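Local structure of CELL WALL surface anchor family protein (Streptococcus pneumoniae, 3ZGH) at residues I113-K116 and N117-V121. The protein probably serves as a surface adhesin of the pneumococcus, its basic MSCRAMM-type domain binding keratin 10 of the host. Residues are numbered along the deposited sequence; the frame is centred on the assembly and turned at random.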
ATOM      1  N   ILE A 113       2.943  -2.481  11.348  1.00 31.61           N
ATOM      2  CA  ILE A 113       1.577  -2.875  11.590  1.00 29.75           C
ATOM      3  C   ILE A 113       0.880  -1.674  12.214  1.00 30.03           C
ATOM      4  O   ILE A 113       1.439  -1.027  13.125  1.00 31.93           O
ATOM      5  CB  ILE A 113       1.507  -4.076  12.545  1.00 32.41           C
ATOM      6  CG1 ILE A 113       2.218  -5.290  11.925  1.00 33.68           C
ATOM      7  CG2 ILE A 113       0.049  -4.418  12.895  1.00 31.74           C
ATOM      8  CD1 ILE A 113       1.510  -5.834  10.693  1.00 32.85           C
ATOM      9  N   THR A 114      -0.324  -1.367  11.729  1.00 27.48           N
ATOM     10  CA  THR A 114      -1.125  -0.295  12.295  1.00 29.04           C
ATOM     11  C   THR A 114      -2.401  -0.841  12.878  1.00 31.33           C
ATOM     12  O   THR A 114      -2.928  -1.860  12.411  1.00 32.26           O
ATOM     13  CB  THR A 114      -1.520   0.770  11.248  1.00 28.55           C
ATOM     14  OG1 THR A 114      -2.015   0.112  10.076  1.00 28.19           O
ATOM     15  CG2 THR A 114      -0.312   1.643  10.878  1.00 30.05           C
ATOM     16  N   ASP A 115      -2.914  -0.158  13.887  1.00 32.27           N
ATOM     17  CA  ASP A 115      -4.177  -0.566  14.472  1.00 34.82           C
ATOM     18  C   ASP A 115      -5.334   0.000  13.655  1.00 35.73           C
ATOM     19  O   ASP A 115      -5.134   0.637  12.624  1.00 33.90           O
ATOM     20  CB  ASP A 115      -4.265  -0.197  15.970  1.00 38.33           C
ATOM     21  CG  ASP A 115      -4.379   1.311  16.227  1.00 42.51           C
ATOM     22  OD1 ASP A 115      -4.786   2.092  15.331  1.00 39.52           O
ATOM     23  OD2 ASP A 115      -4.081   1.713  17.377  1.00 47.36           O
ATOM     24  N   LYS A 116      -6.544  -0.259  14.112  1.00 40.69           N
ATOM     25  CA  LYS A 116      -7.756   0.136  13.398  1.00 45.02           C
ATOM     26  C   LYS A 116      -7.830   1.656  13.113  1.00 48.60           C
ATOM     27  O   LYS A 116      -8.430   2.085  12.137  1.00 51.07           O
ATOM     28  CB  LYS A 116      -8.964  -0.317  14.225  1.00 50.66           C
ATOM     29  CG  LYS A 116     -10.247  -0.432  13.457  1.00 55.40           C
ATOM     30  CD  LYS A 116     -11.261  -1.255  14.245  1.00 63.37           C
ATOM     31  CE  LYS A 116     -12.554  -0.500  14.456  1.00 71.94           C
ATOM     32  NZ  LYS A 116     -13.645  -1.409  14.926  1.00 79.88           N
ATOM     33  N   ASN A 117      -7.224   2.464  13.970  1.00 48.37           N
ATOM     34  CA  ASN A 117      -7.236   3.906  13.791  1.00 51.73           C
ATOM     35  C   ASN A 117      -5.977   4.408  13.104  1.00 50.55           C
ATOM     36  O   ASN A 117      -5.710   5.605  13.086  1.00 56.52           O
ATOM     37  CB  ASN A 117      -7.377   4.598  15.139  1.00 56.39           C
ATOM     38  CG  ASN A 117      -8.508   4.038  15.953  1.00 63.19           C
ATOM     39  OD1 ASN A 117      -8.313   3.593  17.086  1.00 69.39           O
ATOM     40  ND2 ASN A 117      -9.703   4.030  15.371  1.00 62.44           N
ATOM     41  N   GLY A 118      -5.185   3.492  12.559  1.00 42.73           N
ATOM     42  CA  GLY A 118      -4.029   3.887  11.791  1.00 36.59           C
ATOM     43  C   GLY A 118      -2.804   4.168  12.633  1.00 37.66           C
ATOM     44  O   GLY A 118      -1.784   4.582  12.102  1.00 38.92           O
ATOM     45  N   ARG A 119      -2.883   3.926  13.930  1.00 39.54           N
ATOM     46  CA  ARG A 119      -1.741   4.148  14.824  1.00 44.22           C
ATOM     47  C   ARG A 119      -0.747   2.992  14.768  1.00 41.45           C
ATOM     48  O   ARG A 119      -1.146   1.838  14.744  1.00 39.44           O
ATOM     49  CB  ARG A 119      -2.228   4.299  16.264  1.00 57.56           C
ATOM     50  CG  ARG A 119      -2.062   5.695  16.825  1.00 74.35           C
ATOM     51  CD  ARG A 119      -2.741   5.823  18.184  1.00 92.09           C
ATOM     52  NE  ARG A 119      -4.192   5.950  18.055  1.00 99.56           N
ATOM     53  CZ  ARG A 119      -4.830   7.099  17.832  1.00100.45           C
ATOM     54  NH1 ARG A 119      -4.151   8.235  17.711  1.00 99.44           N
ATOM     55  NH2 ARG A 119      -6.153   7.112  17.728  1.00101.21           N
ATOM     56  N   GLN A 120       0.545   3.298  14.773  1.00 41.87           N
ATOM     57  CA  GLN A 120       1.566   2.256  14.697  1.00 42.55           C
ATOM     58  C   GLN A 120       1.544   1.325  15.913  1.00 45.33           C
ATOM     59  O   GLN A 120       1.493   1.774  17.048  1.00 48.86           O
ATOM     60  CB  GLN A 120       2.971   2.840  14.513  1.00 44.43           C
ATOM     61  CG  GLN A 120       4.030   1.752  14.424  1.00 52.34           C
ATOM     62  CD  GLN A 120       5.456   2.285  14.369  1.00 61.55           C
ATOM     63  OE1 GLN A 120       6.333   1.839  15.135  1.00 67.02           O
ATOM     64  NE2 GLN A 120       5.704   3.219  13.449  1.00 66.24           N
ATOM     65  N   VAL A 121       1.586   0.020  15.648  1.00 44.30           N
ATOM     66  CA  VAL A 121       1.621  -0.999  16.684  1.00 44.83           C
ATOM     67  C   VAL A 121       3.042  -1.522  16.859  1.00 42.55           C
ATOM     68  O   VAL A 121       3.501  -1.702  17.969  1.00 43.41           O
ATOM     69  CB  VAL A 121       0.725  -2.219  16.322  1.00 45.26           C
ATOM     70  CG1 VAL A 121       1.033  -3.410  17.240  1.00 49.16           C
ATOM     71  CG2 VAL A 121      -0.742  -1.853  16.395  1.00 44.63           C
TER
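Asp115 holds its carboxylate between its own backbone N and carbonyl carbon (chi1 70°), and this torsion swings OD1 over the turn, where it takes the backbone N-H groups of Asn117 and Arg119. Asn117 N lies 2.8 Å from Asp115 OD1, in a bond bent at the hydrogen. Arg119 N approaches Asp115 OD1 at 3.0 Å from the opposite face of the carboxylate plane. Two donors on one oxygen fix the rotation of the carboxylate and link the middle of the turn and the residue just after it to one side chain. The bond to Asn117 N, two residues on, closes an Asx turn within the type I turn from Asp115 to Gly118. That turn is shut by Gly118 N, which meets Asp115 O at 2.9 Å from well above the carbonyl plane. Gly118, with positive phi (84°), completes the type I turn plus G1 beta bulge of a 3:5 hairpin; a CB here would press on the carbonyl O of Asn117. Arg119 runs alongside Asp115: its CB packs 3.4 Å from Asp115 OD2, while the guanidinium, turned steeply from the carboxylate, stays beyond salt-bridge range, leaving at most a weak, longer-range attraction. At the base of the turn, Asp115 N donates to Arg119 O at 2.8 Å, and Val121 N to Ile113 O at 2.7 Å in a nearly straight bond (170°). Between these rungs, Thr114 and Gln120 form an antiparallel non-hydrogen-bonded pair. Val121 directs CG2 at Asp115 CB, 3.9 Å away, and its CB meets Ile113 CG2. The whole is a β-hairpin joining strand 109-114 to strand 120-131 in the antiparallel sheet; Tyr153 packs against Ile113, Asp115 and Val121, while Thr114 OG1 hydrogen-bonds Thr156 OG1 on the neighbouring strand 154-162.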